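Local coordinates for protein cycloalternan-forming enzyme (Listeria monocytogenes serovar 1/2a, PDB 5F7U) that is a multidomain carbohydrate-active enzyme of glycoside hydrolase family 31, built around a TIM barrel and binding glycans and magnesium ions, at residues Phe290-Asn302 with Leu333-Val347. The protein carries 1 engineered substitution. Numbering follows the deposited sequence.
Sequences FFVSANKYGMYVN and LDYYVISGKDQNDIV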
ATOM      1  N   PHE A 290      12.885   2.274  -3.300  1.00 11.66           N
ATOM      2  CA  PHE A 290      12.308   3.543  -3.693  1.00 11.78           C
ATOM      3  C   PHE A 290      11.753   4.169  -2.434  1.00 11.88           C
ATOM      4  O   PHE A 290      11.034   3.516  -1.684  1.00 11.48           O
ATOM      5  CB  PHE A 290      11.164   3.310  -4.690  1.00 11.81           C
ATOM      6  CG  PHE A 290      10.315   4.537  -4.981  1.00 11.94           C
ATOM      7  CD1 PHE A 290      10.879   5.746  -5.440  1.00 12.25           C
ATOM      8  CD2 PHE A 290       8.926   4.448  -4.863  1.00 11.94           C
ATOM      9  CE1 PHE A 290      10.070   6.853  -5.729  1.00 12.50           C
ATOM     10  CE2 PHE A 290       8.106   5.558  -5.158  1.00 12.32           C
ATOM     11  CZ  PHE A 290       8.678   6.750  -5.591  1.00 12.37           C
ATOM     12  N   PHE A 291      12.100   5.428  -2.205  1.00 11.90           N
ATOM     13  CA  PHE A 291      11.452   6.200  -1.156  1.00 12.14           C
ATOM     14  C   PHE A 291      10.986   7.556  -1.648  1.00 12.01           C
ATOM     15  O   PHE A 291      11.499   8.084  -2.634  1.00 12.11           O
ATOM     16  CB  PHE A 291      12.344   6.346   0.100  1.00 12.43           C
ATOM     17  CG  PHE A 291      13.526   7.283  -0.058  1.00 12.98           C
ATOM     18  CD1 PHE A 291      13.358   8.669   0.052  1.00 13.11           C
ATOM     19  CD2 PHE A 291      14.815   6.776  -0.265  1.00 13.14           C
ATOM     20  CE1 PHE A 291      14.436   9.529  -0.081  1.00 13.59           C
ATOM     21  CE2 PHE A 291      15.900   7.636  -0.383  1.00 13.51           C
ATOM     22  CZ  PHE A 291      15.711   9.010  -0.296  1.00 13.70           C
ATOM     23  N   VAL A 292      10.011   8.108  -0.942  1.00 11.92           N
ATOM     24  CA  VAL A 292       9.527   9.465  -1.199  1.00 12.19           C
ATOM     25  C   VAL A 292       9.797  10.295   0.035  1.00 12.35           C
ATOM     26  O   VAL A 292       9.477   9.859   1.152  1.00 12.35           O
ATOM     27  CB  VAL A 292       8.015   9.455  -1.510  1.00 12.22           C
ATOM     28  CG1 VAL A 292       7.461  10.888  -1.575  1.00 12.54           C
ATOM     29  CG2 VAL A 292       7.745   8.712  -2.814  1.00 11.98           C
ATOM     30  N   SER A 293      10.396  11.476  -0.168  1.00 12.70           N
ATOM     31  CA  SER A 293      10.626  12.410   0.933  1.00 13.54           C
ATOM     32  C   SER A 293       9.576  13.495   0.922  1.00 14.04           C
ATOM     33  O   SER A 293       9.180  13.975  -0.144  1.00 14.35           O
ATOM     34  CB  SER A 293      12.024  13.017   0.837  1.00 13.79           C
ATOM     35  OG  SER A 293      12.106  14.183   1.645  1.00 14.48           O
ATOM     36  N   ALA A 294       9.146  13.911   2.119  1.00 14.47           N
ATOM     37  CA  ALA A 294       8.252  15.045   2.230  1.00 15.25           C
ATOM     38  C   ALA A 294       8.916  16.374   1.812  1.00 16.01           C
ATOM     39  O   ALA A 294       8.235  17.390   1.692  1.00 16.95           O
ATOM     40  CB  ALA A 294       7.665  15.115   3.629  1.00 15.98           C
ATOM     41  N   ASN A 295      10.227  16.356   1.552  1.00 15.98           N
ATOM     42  CA  ASN A 295      10.913  17.478   0.892  1.00 16.53           C
ATOM     43  C   ASN A 295      10.742  17.519  -0.625  1.00 16.20           C
ATOM     44  O   ASN A 295      11.442  18.256  -1.320  1.00 16.35           O
ATOM     45  CB  ASN A 295      12.388  17.558   1.316  1.00 17.40           C
ATOM     46  CG  ASN A 295      12.529  18.073   2.734  1.00 18.82           C
ATOM     47  OD1 ASN A 295      11.519  18.309   3.405  1.00 19.81           O
ATOM     48  ND2 ASN A 295      13.752  18.218   3.210  1.00 19.26           N
ATOM     49  N   LYS A 296       9.800  16.707  -1.119  1.00 15.77           N
ATOM     50  CA  LYS A 296       9.266  16.820  -2.497  1.00 15.73           C
ATOM     51  C   LYS A 296      10.173  16.197  -3.570  1.00 15.12           C
ATOM     52  O   LYS A 296      10.329  16.743  -4.677  1.00 14.99           O
ATOM     53  CB  LYS A 296       8.916  18.271  -2.856  1.00 17.15           C
ATOM     54  CG  LYS A 296       7.923  18.911  -1.899  1.00 18.59           C
ATOM     55  CD  LYS A 296       7.460  20.249  -2.432  1.00 21.05           C
ATOM     56  CE  LYS A 296       6.485  20.855  -1.434  1.00 23.05           C
ATOM     57  NZ  LYS A 296       5.990  22.180  -1.887  1.00 25.30           N
ATOM     58  N   TYR A 297      10.749  15.043  -3.245  1.00 14.32           N
ATOM     59  CA  TYR A 297      11.435  14.245  -4.251  1.00 13.98           C
ATOM     60  C   TYR A 297      11.307  12.776  -3.863  1.00 13.60           C
ATOM     61  O   TYR A 297      11.050  12.443  -2.701  1.00 13.13           O
ATOM     62  CB  TYR A 297      12.920  14.665  -4.411  1.00 14.21           C
ATOM     63  CG  TYR A 297      13.737  14.296  -3.188  1.00 14.25           C
ATOM     64  CD1 TYR A 297      13.782  15.154  -2.087  1.00 14.50           C
ATOM     65  CD2 TYR A 297      14.408  13.081  -3.118  1.00 14.01           C
ATOM     66  CE1 TYR A 297      14.481  14.810  -0.938  1.00 14.61           C
ATOM     67  CE2 TYR A 297      15.114  12.711  -1.965  1.00 14.35           C
ATOM     68  CZ  TYR A 297      15.151  13.600  -0.893  1.00 14.44           C
ATOM     69  OH  TYR A 297      15.818  13.249   0.240  1.00 14.89           O
ATOM     70  N   GLY A 298      11.490  11.912  -4.859  1.00 13.40           N
ATOM     71  CA  GLY A 298      11.673  10.487  -4.641  1.00 13.26           C
ATOM     72  C   GLY A 298      13.062  10.077  -5.087  1.00 13.22           C
ATOM     73  O   GLY A 298      13.698  10.773  -5.889  1.00 13.68           O
ATOM     74  N   MET A 299      13.538   8.947  -4.557  1.00 13.06           N
ATOM     75  CA  MET A 299      14.822   8.390  -5.017  1.00 13.19           C
ATOM     76  C   MET A 299      14.595   6.920  -5.272  1.00 12.91           C
ATOM     77  O   MET A 299      14.085   6.232  -4.411  1.00 12.50           O
ATOM     78  CB  MET A 299      15.921   8.554  -3.960  1.00 13.70           C
ATOM     79  CG  MET A 299      17.292   8.014  -4.405  1.00 14.51           C
ATOM     80  SD  MET A 299      18.641   8.437  -3.264  1.00 15.67           S
ATOM     81  CE  MET A 299      18.776  10.205  -3.535  1.00 15.67           C
ATOM     82  N   TYR A 300      15.002   6.466  -6.453  1.00 12.89           N
ATOM     83  CA  TYR A 300      14.852   5.070  -6.849  1.00 12.92           C
ATOM     84  C   TYR A 300      16.207   4.538  -7.262  1.00 13.05           C
ATOM     85  O   TYR A 300      16.815   5.062  -8.189  1.00 13.31           O
ATOM     86  CB  TYR A 300      13.829   4.937  -7.993  1.00 13.29           C
ATOM     87  CG  TYR A 300      13.772   3.536  -8.596  1.00 13.68           C
ATOM     88  CD1 TYR A 300      13.624   2.410  -7.774  1.00 13.60           C
ATOM     89  CD2 TYR A 300      13.893   3.346  -9.983  1.00 14.30           C
ATOM     90  CE1 TYR A 300      13.579   1.129  -8.316  1.00 13.71           C
ATOM     91  CE2 TYR A 300      13.839   2.063 -10.535  1.00 14.41           C
ATOM     92  CZ  TYR A 300      13.691   0.971  -9.688  1.00 14.26           C
ATOM     93  OH  TYR A 300      13.638  -0.301 -10.210  1.00 14.67           O
ATOM     94  N   VAL A 301      16.684   3.498  -6.572  1.00 12.97           N
ATOM     95  CA  VAL A 301      17.960   2.862  -6.957  1.00 13.46           C
ATOM     96  C   VAL A 301      17.557   1.676  -7.821  1.00 13.76           C
ATOM     97  O   VAL A 301      16.935   0.728  -7.327  1.00 13.50           O
ATOM     98  CB  VAL A 301      18.818   2.447  -5.738  1.00 13.60           C
ATOM     99  CG1 VAL A 301      20.095   1.695  -6.157  1.00 14.18           C
ATOM    100  CG2 VAL A 301      19.206   3.676  -4.926  1.00 13.71           C
ATOM    101  N   ASN A 302      17.910   1.760  -9.102  1.00 13.82           N
ATOM    102  CA  ASN A 302      17.476   0.804 -10.110  1.00 14.37           C
ATOM    103  C   ASN A 302      18.379  -0.417 -10.136  1.00 14.43           C
ATOM    104  O   ASN A 302      19.338  -0.477 -10.914  1.00 15.25           O
ATOM    105  CB  ASN A 302      17.421   1.475 -11.495  1.00 15.40           C
ATOM    106  CG  ASN A 302      16.923   0.525 -12.584  1.00 16.44           C
ATOM    107  OD1 ASN A 302      16.231  -0.449 -12.299  1.00 16.33           O
ATOM    108  ND2 ASN A 302      17.300   0.798 -13.830  1.00 17.26           N
ATOM    109  N   LEU A 333      26.190   1.701 -11.497  1.00 15.70           N
ATOM    110  CA  LEU A 333      25.208   2.181 -10.533  1.00 14.90           C
ATOM    111  C   LEU A 333      24.214   3.054 -11.291  1.00 14.87           C
ATOM    112  O   LEU A 333      24.615   3.897 -12.073  1.00 14.84           O
ATOM    113  CB  LEU A 333      25.907   2.985  -9.421  1.00 14.96           C
ATOM    114  CG  LEU A 333      24.993   3.786  -8.474  1.00 14.54           C
ATOM    115  CD1 LEU A 333      24.134   2.847  -7.614  1.00 14.26           C
ATOM    116  CD2 LEU A 333      25.811   4.702  -7.579  1.00 14.55           C
ATOM    117  N   ASP A 334      22.923   2.851 -11.035  1.00 14.56           N
ATOM    118  CA  ASP A 334      21.860   3.498 -11.812  1.00 14.73           C
ATOM    119  C   ASP A 334      20.778   3.938 -10.825  1.00 14.10           C
ATOM    120  O   ASP A 334      20.123   3.095 -10.197  1.00 13.77           O
ATOM    121  CB  ASP A 334      21.332   2.470 -12.820  1.00 15.19           C
ATOM    122  CG  ASP A 334      20.250   3.014 -13.745  1.00 15.61           C
ATOM    123  OD1 ASP A 334      19.906   4.211 -13.710  1.00 15.54           O
ATOM    124  OD2 ASP A 334      19.737   2.196 -14.536  1.00 16.06           O
ATOM    125  N   TYR A 335      20.603   5.249 -10.652  1.00 13.90           N
ATOM    126  CA  TYR A 335      19.553   5.728  -9.730  1.00 13.81           C
ATOM    127  C   TYR A 335      18.888   7.004 -10.218  1.00 13.75           C
ATOM    128  O   TYR A 335      19.437   7.722 -11.057  1.00 14.49           O
ATOM    129  CB  TYR A 335      20.062   5.862  -8.278  1.00 13.81           C
ATOM    130  CG  TYR A 335      21.076   6.962  -8.023  1.00 14.57           C
ATOM    131  CD1 TYR A 335      22.421   6.768  -8.325  1.00 15.07           C
ATOM    132  CD2 TYR A 335      20.687   8.183  -7.440  1.00 14.70           C
ATOM    133  CE1 TYR A 335      23.377   7.770  -8.104  1.00 15.63           C
ATOM    134  CE2 TYR A 335      21.629   9.198  -7.206  1.00 15.33           C
ATOM    135  CZ  TYR A 335      22.967   8.973  -7.538  1.00 15.92           C
ATOM    136  OH  TYR A 335      23.939   9.924  -7.342  1.00 17.12           O
ATOM    137  N   TYR A 336      17.689   7.260  -9.710  1.00 13.45           N
ATOM    138  CA  TYR A 336      16.903   8.390 -10.175  1.00 13.65           C
ATOM    139  C   TYR A 336      16.562   9.288  -9.006  1.00 13.44           C
ATOM    140  O   TYR A 336      16.264   8.800  -7.903  1.00 13.36           O
ATOM    141  CB  TYR A 336      15.591   7.934 -10.796  1.00 13.58           C
ATOM    142  CG  TYR A 336      15.674   7.038 -12.010  1.00 14.03           C
ATOM    143  CD1 TYR A 336      15.946   5.655 -11.886  1.00 14.06           C
ATOM    144  CD2 TYR A 336      15.388   7.540 -13.284  1.00 14.53           C
ATOM    145  CE1 TYR A 336      15.990   4.828 -13.023  1.00 14.37           C
ATOM    146  CE2 TYR A 336      15.419   6.724 -14.412  1.00 14.76           C
ATOM    147  CZ  TYR A 336      15.718   5.379 -14.274  1.00 14.96           C
ATOM    148  OH  TYR A 336      15.713   4.612 -15.425  1.00 15.62           O
ATOM    149  N   VAL A 337      16.609  10.602  -9.244  1.00 13.72           N
ATOM    150  CA  VAL A 337      15.999  11.565  -8.335  1.00 13.74           C
ATOM    151  C   VAL A 337      14.765  12.123  -9.054  1.00 13.87           C
ATOM    152  O   VAL A 337      14.878  12.730 -10.110  1.00 14.08           O
ATOM    153  CB  VAL A 337      16.979  12.689  -7.916  1.00 14.18           C
ATOM    154  CG1 VAL A 337      16.269  13.720  -7.032  1.00 14.38           C
ATOM    155  CG2 VAL A 337      18.200  12.090  -7.215  1.00 14.21           C
ATOM    156  N   ILE A 338      13.607  11.899  -8.449  1.00 13.63           N
ATOM    157  CA  ILE A 338      12.313  12.069  -9.096  1.00 13.86           C
ATOM    158  C   ILE A 338      11.598  13.248  -8.456  1.00 14.30           C
ATOM    159  O   ILE A 338      11.360  13.247  -7.245  1.00 13.96           O
ATOM    160  CB  ILE A 338      11.463  10.787  -8.936  1.00 13.60           C
ATOM    161  CG1 ILE A 338      12.259   9.559  -9.444  1.00 13.73           C
ATOM    162  CG2 ILE A 338      10.139  10.943  -9.683  1.00 13.45           C
ATOM    163  CD1 ILE A 338      11.528   8.239  -9.276  1.00 13.89           C
ATOM    164  N   SER A 339      11.285  14.253  -9.275  1.00 15.35           N
ATOM    165  CA  SER A 339      10.438  15.363  -8.855  1.00 16.94           C
ATOM    166  C   SER A 339       9.086  15.220  -9.566  1.00 17.29           C
ATOM    167  O   SER A 339       8.843  14.229 -10.261  1.00 17.26           O
ATOM    168  CB  SER A 339      11.118  16.689  -9.199  1.00 18.21           C
ATOM    169  OG  SER A 339      10.317  17.791  -8.779  1.00 21.11           O
ATOM    170  N   GLY A 340       8.187  16.176  -9.352  1.00 17.47           N
ATOM    171  CA  GLY A 340       6.892  16.154 -10.019  1.00 18.40           C
ATOM    172  C   GLY A 340       6.033  17.313  -9.547  1.00 19.02           C
ATOM    173  O   GLY A 340       6.517  18.180  -8.810  1.00 18.91           O
ATOM    174  N   LYS A 341       4.771  17.313  -9.977  1.00 19.67           N
ATOM    175  CA  LYS A 341       3.825  18.398  -9.683  1.00 20.71           C
ATOM    176  C   LYS A 341       3.425  18.383  -8.206  1.00 19.75           C
ATOM    177  O   LYS A 341       3.176  19.436  -7.596  1.00 19.15           O
ATOM    178  CB  LYS A 341       2.576  18.279 -10.572  1.00 23.18           C
ATOM    179  CG  LYS A 341       2.877  18.343 -12.073  1.00 26.43           C
ATOM    180  CD  LYS A 341       1.613  18.251 -12.946  1.00 29.69           C
ATOM    181  CE  LYS A 341       1.216  16.811 -13.317  1.00 30.70           C
ATOM    182  NZ  LYS A 341       2.236  16.119 -14.174  1.00 32.07           N
ATOM    183  N   ASP A 342       3.379  17.174  -7.651  1.00 18.33           N
ATOM    184  CA  ASP A 342       3.080  16.933  -6.241  1.00 18.01           C
ATOM    185  C   ASP A 342       3.569  15.530  -5.843  1.00 16.32           C
ATOM    186  O   ASP A 342       4.210  14.861  -6.652  1.00 15.75           O
ATOM    187  CB  ASP A 342       1.578  17.166  -5.944  1.00 19.40           C
ATOM    188  CG  ASP A 342       0.638  16.232  -6.699  1.00 21.23           C
ATOM    189  OD1 ASP A 342       0.969  15.065  -7.008  1.00 21.29           O
ATOM    190  OD2 ASP A 342      -0.528  16.659  -6.907  1.00 23.20           O
ATOM    191  N   GLN A 343       3.286  15.072  -4.615  1.00 15.14           N
ATOM    192  CA  GLN A 343       3.872  13.795  -4.151  1.00 14.29           C
ATOM    193  C   GLN A 343       3.331  12.604  -4.917  1.00 14.03           C
ATOM    194  O   GLN A 343       4.058  11.638  -5.179  1.00 13.75           O
ATOM    195  CB  GLN A 343       3.641  13.563  -2.648  1.00 14.04           C
ATOM    196  CG  GLN A 343       4.155  14.705  -1.774  1.00 13.91           C
ATOM    197  CD  GLN A 343       5.672  14.828  -1.823  1.00 13.94           C
ATOM    198  OE1 GLN A 343       6.228  15.603  -2.612  1.00 14.19           O
ATOM    199  NE2 GLN A 343       6.347  14.077  -0.970  1.00 13.53           N
ATOM    200  N   ASN A 344       2.047  12.684  -5.281  1.00 13.84           N
ATOM    201  CA  ASN A 344       1.448  11.600  -6.027  1.00 14.19           C
ATOM    202  C   ASN A 344       1.962  11.524  -7.449  1.00 14.24           C
ATOM    203  O   ASN A 344       2.064  10.429  -8.023  1.00 14.53           O
ATOM    204  CB  ASN A 344      -0.065  11.717  -5.966  1.00 14.56           C
ATOM    205  CG  ASN A 344      -0.577  11.514  -4.560  1.00 14.57           C
ATOM    206  OD1 ASN A 344      -0.234  10.513  -3.919  1.00 14.80           O
ATOM    207  ND2 ASN A 344      -1.336  12.484  -4.049  1.00 15.03           N
ATOM    208  N   ASP A 345       2.330  12.683  -7.982  1.00 14.78           N
ATOM    209  CA  ASP A 345       2.967  12.751  -9.294  1.00 14.76           C
ATOM    210  C   ASP A 345       4.376  12.156  -9.263  1.00 14.42           C
ATOM    211  O   ASP A 345       4.823  11.574 -10.264  1.00 14.18           O
ATOM    212  CB  ASP A 345       3.017  14.185  -9.798  1.00 15.85           C
ATOM    213  CG  ASP A 345       3.286  14.257 -11.283  1.00 16.64           C
ATOM    214  OD1 ASP A 345       2.658  13.465 -12.018  1.00 16.94           O
ATOM    215  OD2 ASP A 345       4.116  15.089 -11.691  1.00 17.05           O
ATOM    216  N   ILE A 346       5.064  12.266  -8.117  1.00 13.64           N
ATOM    217  CA  ILE A 346       6.372  11.612  -7.958  1.00 13.48           C
ATOM    218  C   ILE A 346       6.182  10.099  -8.067  1.00 13.34           C
ATOM    219  O   ILE A 346       6.920   9.422  -8.790  1.00 13.29           O
ATOM    220  CB  ILE A 346       7.066  12.019  -6.636  1.00 13.31           C
ATOM    221  CG1 ILE A 346       7.506  13.495  -6.731  1.00 13.74           C
ATOM    222  CG2 ILE A 346       8.234  11.087  -6.290  1.00 12.97           C
ATOM    223  CD1 ILE A 346       7.947  14.097  -5.396  1.00 13.94           C
ATOM    224  N   VAL A 347       5.160   9.581  -7.380  1.00 13.08           N
ATOM    225  CA  VAL A 347       4.797   8.162  -7.508  1.00 13.34           C
ATOM    226  C   VAL A 347       4.455   7.780  -8.948  1.00 13.58           C
ATOM    227  O   VAL A 347       4.916   6.730  -9.435  1.00 13.78           O
ATOM    228  CB  VAL A 347       3.690   7.744  -6.505  1.00 13.13           C
ATOM    229  CG1 VAL A 347       3.389   6.244  -6.622  1.00 13.19           C
ATOM    230  CG2 VAL A 347       4.183   8.054  -5.104  1.00 13.32           C
TER
HETATM  231  O   HOH W   1       9.501  18.538  -6.404  1.00 22.32           O
HETATM  232  O   HOH W   2      21.999   0.571  -9.820  1.00 17.55           O
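Strands 297-301 and 333-338 run antiparallel, Gly298 pairing with Ile338 and Tyr300 with Tyr336 through two backbone hydrogen bonds each, inside the galactose mutarotase-like β-sandwich domain of this family 31 enzyme. Strand 297-301 folds back on 290-293 in a β-hairpin, strand 158-164 flanks 333-338, and helix 343-354 packs over one face. On that face the Tyr300 and Tyr336 rings point the same way, nearly parallel (20° between planes) but so offset that neither covers the other; CD2 of Tyr300 meets CD1 of Tyr336 at 3.6 Å. Ile338 CD1 reaches Phe290 CE1, while Ile346 sets CG2 over bare Gly298, 3.7 Å from its N, and also at the edge of the Phe290 ring. Met299, Val301, Tyr335 and Val337 occupy the other face, where Met299 CE touches Val337 CG2. At one end, Asn302 ND2 donates to Asp334 OD2 (2.9 Å) from above the carboxylate plane; Arg160 forms a salt bridge to the same oxygen. At the hairpin turn, the side chain of Gln343, bent at chi2 (-66°), brings its amide to the loop: NE2 donates to Ser293 O at 3.0 Å, opposite the face of that carbonyl used by Lys296 N, and OE1 sits 3.3 Å from Lys296 CA.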